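PDB 2XUA: 3-oxoadipate enol-lactonase from Burkholderia xenovorans, which probably hydrolyses the enol-lactone of 3-oxoadipate to 3-oxoadipate, a late ring-opening step in bacterial catechol metabolism. Local coordinates for residues B[149-152]-B[153-157]; B[256-259]-B[260-264]; B[200-203]-B[204-207]. All blocks are in the same frame, centred on the assembly; numbering follows the deposited sequence.

Contact 1 (B[149-152]-B[153-157]); sequences ALAD and AVLPR. With SHF (laevulinic acid), chain C.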
loop_
_atom_site.group_PDB
_atom_site.type_symbol
_atom_site.label_atom_id
_atom_site.label_comp_id
_atom_site.label_asym_id
_atom_site.label_seq_id
_atom_site.Cartn_x
_atom_site.Cartn_y
_atom_site.Cartn_z
ATOM N N ALA B 149 10.203 -16.838 -1.201
ATOM C CA ALA B 149 10.930 -17.590 -2.233
ATOM C C ALA B 149 10.609 -17.153 -3.680
ATOM O O ALA B 149 11.513 -16.961 -4.556
ATOM C CB ALA B 149 10.656 -19.131 -2.021
ATOM N N LEU B 150 9.317 -16.954 -3.919
ATOM C CA LEU B 150 8.815 -16.571 -5.222
ATOM C C LEU B 150 9.193 -15.150 -5.584
ATOM O O LEU B 150 9.485 -14.865 -6.744
ATOM C CB LEU B 150 7.317 -16.642 -5.220
ATOM C CG LEU B 150 6.685 -17.773 -5.970
ATOM C CD1 LEU B 150 6.517 -18.868 -4.971
ATOM C CD2 LEU B 150 5.365 -17.248 -6.308
ATOM N N ALA B 151 9.195 -14.272 -4.577
ATOM C CA ALA B 151 9.466 -12.859 -4.770
ATOM C C ALA B 151 10.803 -12.674 -5.464
ATOM O O ALA B 151 10.919 -11.803 -6.322
ATOM C CB ALA B 151 9.459 -12.110 -3.404
ATOM N N ASP B 152 11.808 -13.485 -5.127
ATOM C CA ASP B 152 13.161 -13.239 -5.685
ATOM C C ASP B 152 13.201 -13.618 -7.166
ATOM O O ASP B 152 13.982 -13.058 -7.945
ATOM C CB ASP B 152 14.275 -13.986 -4.947
ATOM C CG ASP B 152 14.423 -13.561 -3.477
ATOM O OD1 ASP B 152 14.447 -12.325 -3.147
ATOM O OD2 ASP B 152 14.537 -14.512 -2.650
ATOM N N ALA B 153 12.354 -14.560 -7.557
ATOM C CA ALA B 153 12.277 -14.992 -8.935
ATOM C C ALA B 153 11.352 -14.105 -9.731
ATOM O O ALA B 153 11.625 -13.821 -10.891
ATOM C CB ALA B 153 11.788 -16.440 -9.024
ATOM N N VAL B 154 10.247 -13.684 -9.115
ATOM C CA VAL B 154 9.180 -12.963 -9.859
ATOM C C VAL B 154 9.452 -11.492 -10.053
ATOM O O VAL B 154 9.303 -10.978 -11.163
ATOM C CB VAL B 154 7.751 -13.192 -9.267
ATOM C CG1 VAL B 154 6.708 -12.275 -9.961
ATOM C CG2 VAL B 154 7.400 -14.658 -9.389
ATOM N N LEU B 155 9.873 -10.816 -8.995
ATOM C CA LEU B 155 10.070 -9.338 -9.049
ATOM C C LEU B 155 10.994 -8.811 -10.117
ATOM O O LEU B 155 10.731 -7.779 -10.714
ATOM C CB LEU B 155 10.486 -8.784 -7.677
ATOM C CG LEU B 155 9.317 -8.469 -6.731
ATOM C CD1 LEU B 155 8.087 -9.332 -6.934
ATOM C CD2 LEU B 155 9.764 -8.529 -5.252
ATOM N N PRO B 156 12.105 -9.507 -10.366
ATOM C CA PRO B 156 12.957 -9.042 -11.431
ATOM C C PRO B 156 12.288 -9.138 -12.776
ATOM O O PRO B 156 12.756 -8.498 -13.723
ATOM C CB PRO B 156 14.175 -9.994 -11.362
ATOM C CG PRO B 156 14.193 -10.383 -9.893
ATOM C CD PRO B 156 12.718 -10.629 -9.643
ATOM N N ARG B 157 11.213 -9.915 -12.893
ATOM C CA ARG B 157 10.507 -9.948 -14.184
ATOM C C ARG B 157 9.590 -8.735 -14.380
ATOM O O ARG B 157 9.006 -8.565 -15.457
ATOM C CB ARG B 157 9.708 -11.252 -14.312
ATOM C CG ARG B 157 10.655 -12.472 -14.513
ATOM C CD ARG B 157 9.951 -13.784 -14.112
ATOM N NE ARG B 157 8.820 -14.131 -14.988
ATOM C CZ ARG B 157 8.914 -14.488 -16.284
ATOM N NH1 ARG B 157 10.104 -14.528 -16.915
ATOM N NH2 ARG B 157 7.800 -14.801 -16.958
HETATM C C4 SHF C . 3.088 -12.603 -11.153
HETATM C C5 SHF C . 2.377 -11.286 -11.492
HETATM C C3 SHF C . 3.661 -13.479 -12.280
HETATM C C2 SHF C . 4.011 -12.818 -13.638
HETATM C C1 SHF C . 5.106 -13.641 -14.440
HETATM O O4 SHF C . 3.239 -12.938 -9.963
HETATM O O1 SHF C . 6.265 -13.206 -14.300
HETATM O OH1 SHF C . 4.799 -14.596 -15.231
#
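A151 and L155 meet one turn apart at the C-terminal end of helix 147-154, part of the helical cap that sits over the alpha/beta hydrolase core, just where the helix tightens into a 3-10 turn at 155-157. The backbone bonds come first. L150 O takes the N-H of V154 at 2.8 Å, nearly head-on to the carbonyl, and a weak second bond from A153 N. One step on, L155 N donates to A151 O at 3.0 Å, with the donor tilted 30° from the carbonyl plane. P156 has no N-H to give to D152 O, and its ring carbon CD instead lies 3.2 Å from D152 O; the next bond, R157 N to V154 O, is of the 3-10 kind.

The apolar contact is slight: A151 CB touches L155 CD2 at 4.0 Å. Both side chains also lie against helix 168-179, A151 on F178 and V179 and both on R175. That arginine pairs with the carboxylate of D152, which ties the turn to that helix a second way. V154 turns to the pocket. With CG1 anti to its backbone N (chi1 173°), that methyl lies 3.5 Å from the keto oxygen O4 of the bound laevulinic acid, while CG2 lies against L150 O.

R157 supplies the polar contact of this turn with the ligand. Its chain bends at chi3 (66°), which turns the guanidinium edge to the ligand carboxylate. Y186 OH also hydrogen-bonds the ligand. From the arginine the acid group receives one firm bond and one weak one: R157 NE donates to O1 at 2.8 Å, and R157 NH2 points almost straight at OH1 from 3.5 Å.

Contact 2 (B[256-259]-B[260-264]); sequences KTVV and DFLTE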
loop_
_atom_site.group_PDB
_atom_site.type_symbol
_atom_site.label_atom_id
_atom_site.label_comp_id
_atom_site.label_asym_id
_atom_site.label_seq_id
_atom_site.Cartn_x
_atom_site.Cartn_y
_atom_site.Cartn_z
ATOM N N LYS B 256 -0.810 8.935 -19.645
ATOM C CA LYS B 256 -1.150 9.705 -20.825
ATOM C C LYS B 256 -1.790 8.839 -21.897
ATOM O O LYS B 256 -2.838 9.212 -22.463
ATOM C CB LYS B 256 0.118 10.411 -21.356
ATOM C CG LYS B 256 -0.063 11.286 -22.603
ATOM C CD LYS B 256 -0.760 12.639 -22.279
ATOM C CE LYS B 256 -1.060 13.548 -23.516
ATOM N NZ LYS B 256 0.023 13.486 -24.543
ATOM N N THR B 257 -1.151 7.696 -22.193
ATOM C CA THR B 257 -1.663 6.837 -23.235
ATOM C C THR B 257 -3.092 6.379 -22.939
ATOM O O THR B 257 -3.953 6.446 -23.807
ATOM C CB THR B 257 -0.758 5.600 -23.427
ATOM O OG1 THR B 257 0.604 6.047 -23.643
ATOM C CG2 THR B 257 -1.227 4.808 -24.619
ATOM N N VAL B 258 -3.311 5.889 -21.723
ATOM C CA VAL B 258 -4.593 5.374 -21.308
ATOM C C VAL B 258 -5.609 6.535 -21.267
ATOM O O VAL B 258 -6.704 6.365 -21.770
ATOM C CB VAL B 258 -4.497 4.604 -19.993
ATOM C CG1 VAL B 258 -5.831 4.113 -19.573
ATOM C CG2 VAL B 258 -3.642 3.315 -20.249
ATOM N N VAL B 259 -5.207 7.712 -20.777
ATOM C CA VAL B 259 -6.166 8.828 -20.694
ATOM C C VAL B 259 -6.589 9.301 -22.106
ATOM O O VAL B 259 -7.787 9.469 -22.360
ATOM C CB VAL B 259 -5.738 9.926 -19.737
ATOM C CG1 VAL B 259 -6.727 11.187 -19.782
ATOM C CG2 VAL B 259 -5.685 9.378 -18.280
ATOM N N ASP B 260 -5.632 9.477 -23.034
ATOM C CA ASP B 260 -5.961 10.022 -24.351
ATOM C C ASP B 260 -6.843 9.027 -25.093
ATOM O O ASP B 260 -7.836 9.419 -25.726
ATOM C CB ASP B 260 -4.702 10.356 -25.180
ATOM C CG ASP B 260 -3.824 11.444 -24.548
ATOM O OD1 ASP B 260 -4.213 12.196 -23.612
ATOM O OD2 ASP B 260 -2.680 11.535 -25.006
ATOM N N PHE B 261 -6.525 7.733 -24.974
ATOM C CA PHE B 261 -7.320 6.676 -25.608
ATOM C C PHE B 261 -8.741 6.639 -25.053
ATOM O O PHE B 261 -9.694 6.495 -25.801
ATOM C CB PHE B 261 -6.674 5.263 -25.490
ATOM C CG PHE B 261 -7.588 4.148 -25.878
ATOM C CD1 PHE B 261 -7.922 3.918 -27.224
ATOM C CD2 PHE B 261 -8.178 3.348 -24.908
ATOM C CE1 PHE B 261 -8.827 2.874 -27.578
ATOM C CE2 PHE B 261 -9.092 2.318 -25.263
ATOM C CZ PHE B 261 -9.398 2.088 -26.597
ATOM N N LEU B 262 -8.899 6.750 -23.746
ATOM C CA LEU B 262 -10.240 6.544 -23.175
ATOM C C LEU B 262 -11.137 7.780 -23.305
ATOM O O LEU B 262 -12.376 7.673 -23.183
ATOM C CB LEU B 262 -10.194 6.064 -21.727
ATOM C CG LEU B 262 -9.627 4.660 -21.489
ATOM C CD1 LEU B 262 -9.517 4.434 -19.964
ATOM C CD2 LEU B 262 -10.431 3.564 -22.156
ATOM N N THR B 263 -10.525 8.925 -23.557
ATOM C CA THR B 263 -11.285 10.161 -23.707
ATOM C C THR B 263 -11.355 10.651 -25.165
ATOM O O THR B 263 -11.986 11.662 -25.383
ATOM C CB THR B 263 -10.708 11.314 -22.873
ATOM O OG1 THR B 263 -9.367 11.542 -23.287
ATOM C CG2 THR B 263 -10.735 11.020 -21.393
ATOM N N GLU B 264 -10.712 9.967 -26.128
ATOM C CA GLU B 264 -10.727 10.333 -27.575
ATOM C C GLU B 264 -12.142 10.711 -28.020
ATOM O O GLU B 264 -13.085 9.888 -27.922
ATOM C CB GLU B 264 -10.341 9.118 -28.455
ATOM C CG GLU B 264 -8.864 8.847 -28.790
ATOM C CD GLU B 264 -8.586 7.357 -29.196
ATOM O OE1 GLU B 264 -9.500 6.492 -29.118
ATOM O OE2 GLU B 264 -7.441 7.044 -29.589
#
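K256 and D260 pair one turn apart on the outer side of helix 251-263. The lysine leaves its CB with CG anti to the backbone N (chi1 -179°), and the bend at chi2 (75°) carries the chain along the helix toward D260. K256 CG lies 3.6 Å from D260 OD2; CD touches both carboxylate oxygens; K256 CE comes closer still, 3.0 Å from D260 OD2. At the tip NZ forms a salt bridge to D260 OD2 at 3.4 Å, the second bend, at chi4, leaving the ammonium farther from that oxygen than the methylene before it. In the backbone, D260 N donates to K256 O.

This is the last helix of the alpha/beta hydrolase fold, packed on the sheet beside strands 209-214 and 236-240. Its inner side carries V258 and L262, side by side and pointing the same way, with V258 CG1 3.7 Å from L262 CD1; V258 also rests on I212 and L262 on F53.

Near the C-terminal end V259 O accepts twice from T263. T263 OG1 reaches V259 O at 2.8 Å and T263 N reaches it at 3.0 Å, from opposite faces of the carbonyl plane. A chi1 of 59° sets OG1 between the threonine's own N and carbonyl carbon, from where it folds back onto that oxygen, while the methyl T263 CG2 lies 3.5 Å from V259 O.

Contact 3 (B[200-203]-B[204-207]); sequences PEAP and GIKV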
loop_
_atom_site.group_PDB
_atom_site.type_symbol
_atom_site.label_atom_id
_atom_site.label_comp_id
_atom_site.label_asym_id
_atom_site.label_seq_id
_atom_site.Cartn_x
_atom_site.Cartn_y
_atom_site.Cartn_z
ATOM N N PRO B 200 -9.204 -17.824 -28.910
ATOM C CA PRO B 200 -10.298 -17.930 -29.934
ATOM C C PRO B 200 -11.370 -16.835 -29.786
ATOM O O PRO B 200 -11.966 -16.419 -30.782
ATOM C CB PRO B 200 -10.929 -19.307 -29.636
ATOM C CG PRO B 200 -9.855 -20.092 -28.938
ATOM C CD PRO B 200 -9.177 -19.005 -28.033
ATOM N N GLU B 201 -11.551 -16.325 -28.554
ATOM C CA GLU B 201 -12.563 -15.305 -28.249
ATOM C C GLU B 201 -12.190 -13.859 -28.608
ATOM O O GLU B 201 -13.061 -12.983 -28.672
ATOM C CB GLU B 201 -12.907 -15.345 -26.745
ATOM C CG GLU B 201 -13.733 -16.541 -26.306
ATOM C CD GLU B 201 -14.125 -16.493 -24.842
ATOM O OE1 GLU B 201 -14.859 -15.541 -24.442
ATOM O OE2 GLU B 201 -13.706 -17.426 -24.091
ATOM N N ALA B 202 -10.903 -13.569 -28.774
ATOM C CA ALA B 202 -10.475 -12.177 -28.942
ATOM C C ALA B 202 -10.982 -11.605 -30.243
ATOM O O ALA B 202 -11.454 -10.474 -30.264
ATOM C CB ALA B 202 -8.979 -12.039 -28.847
ATOM N N PRO B 203 -10.869 -12.373 -31.358
ATOM C CA PRO B 203 -11.399 -11.783 -32.579
ATOM C C PRO B 203 -12.848 -11.361 -32.506
ATOM O O PRO B 203 -13.260 -10.584 -33.329
ATOM C CB PRO B 203 -11.213 -12.908 -33.601
ATOM C CG PRO B 203 -9.950 -13.467 -33.214
ATOM C CD PRO B 203 -10.030 -13.545 -31.689
ATOM N N GLY B 204 -13.579 -11.841 -31.499
ATOM C CA GLY B 204 -15.002 -11.517 -31.274
ATOM C C GLY B 204 -15.350 -10.215 -30.547
ATOM O O GLY B 204 -16.544 -9.885 -30.410
ATOM N N ILE B 205 -14.316 -9.483 -30.079
ATOM C CA ILE B 205 -14.475 -8.252 -29.303
ATOM C C ILE B 205 -14.985 -7.072 -30.120
ATOM O O ILE B 205 -14.393 -6.692 -31.121
ATOM C CB ILE B 205 -13.120 -7.855 -28.635
ATOM C CG1 ILE B 205 -12.763 -8.883 -27.545
ATOM C CG2 ILE B 205 -13.167 -6.383 -28.165
ATOM C CD1 ILE B 205 -11.404 -8.770 -26.930
ATOM N N LYS B 206 -16.060 -6.452 -29.638
ATOM C CA LYS B 206 -16.740 -5.406 -30.404
ATOM C C LYS B 206 -16.512 -3.972 -29.966
ATOM O O LYS B 206 -17.133 -3.093 -30.534
ATOM C CB LYS B 206 -18.248 -5.698 -30.433
ATOM C CG LYS B 206 -18.567 -7.079 -30.946
ATOM C CD LYS B 206 -19.165 -7.047 -32.376
ATOM C CE LYS B 206 -19.552 -8.473 -32.911
ATOM N NZ LYS B 206 -18.376 -9.392 -33.214
ATOM N N VAL B 207 -15.621 -3.710 -28.995
ATOM C CA VAL B 207 -15.465 -2.332 -28.418
ATOM C C VAL B 207 -14.080 -1.772 -28.728
ATOM O O VAL B 207 -13.160 -2.564 -29.049
ATOM C CB VAL B 207 -15.773 -2.324 -26.881
ATOM C CG1 VAL B 207 -16.983 -3.184 -26.591
ATOM C CG2 VAL B 207 -14.660 -2.903 -26.147
HETATM O O HOH W 1 -13.166 -7.997 -33.158
#
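A short 3-10 turn in the loop between helix 183-195 and strand 209-214, the stretch that leads the chain from the cap helices back to the central sheet of the alpha/beta hydrolase fold, brings A202 and I205 together. I205 N donates to A202 O at 3.0 Å. The bond is straight at the hydrogen (168°), yet the donor stands above the carbonyl plane, 48° out of it, consistent with the tight winding of a 3-10 turn. One residue earlier G204 N reaches back to E201 O at 3.1 Å, though the position of that nitrogen is less sure.

The isoleucine follows its N-H. I205 CG1 lies beside its own backbone N (chi1 -68°), which lays it 3.4 Å from A202 O, and the branch runs on until CD1 comes 4.5 Å from A202 CB, a loose apolar contact. I205 is buried chiefly against other parts of the fold: V107, A110 and A111 of helix 101-112 and I232 touch it, while A202 and P203 lean on A231 of helix 222-231. E201 sends its carboxylate to R112, a salt bridge onto the same helix that receives I205.

A water bridges the two ends of the turn, donating to P203 O at 2.6 Å and to I205 O at 2.7 Å. K206 NZ curls back to G204 O in a weak bond. The two carbonyls at P203 and I205 thus share one donor molecule, and the turn is held by backbone and water bonds, while its side chains pack on helices 101-112 and 222-231 and on I232.

In the fold
From the N terminus the chain builds most of the central sheet before entering the cap helices, where contact 1 ends helix 147-154 at the ligand pocket. It then runs through helices 161-166, 168-179 and 183-195 to contact 3, the turn that precedes strand 209-214. Strand 236-240 follows, and contact 2 lies on the final helix. All three are local turns that close one after another, none nested or crossing. Contact 1 lies across the chain's centre from the other two, with its centre about 31 Å from that of contact 2. Contacts 2 and 3 approach to about 6 Å between nearest atoms, without touching, near strand 209-214.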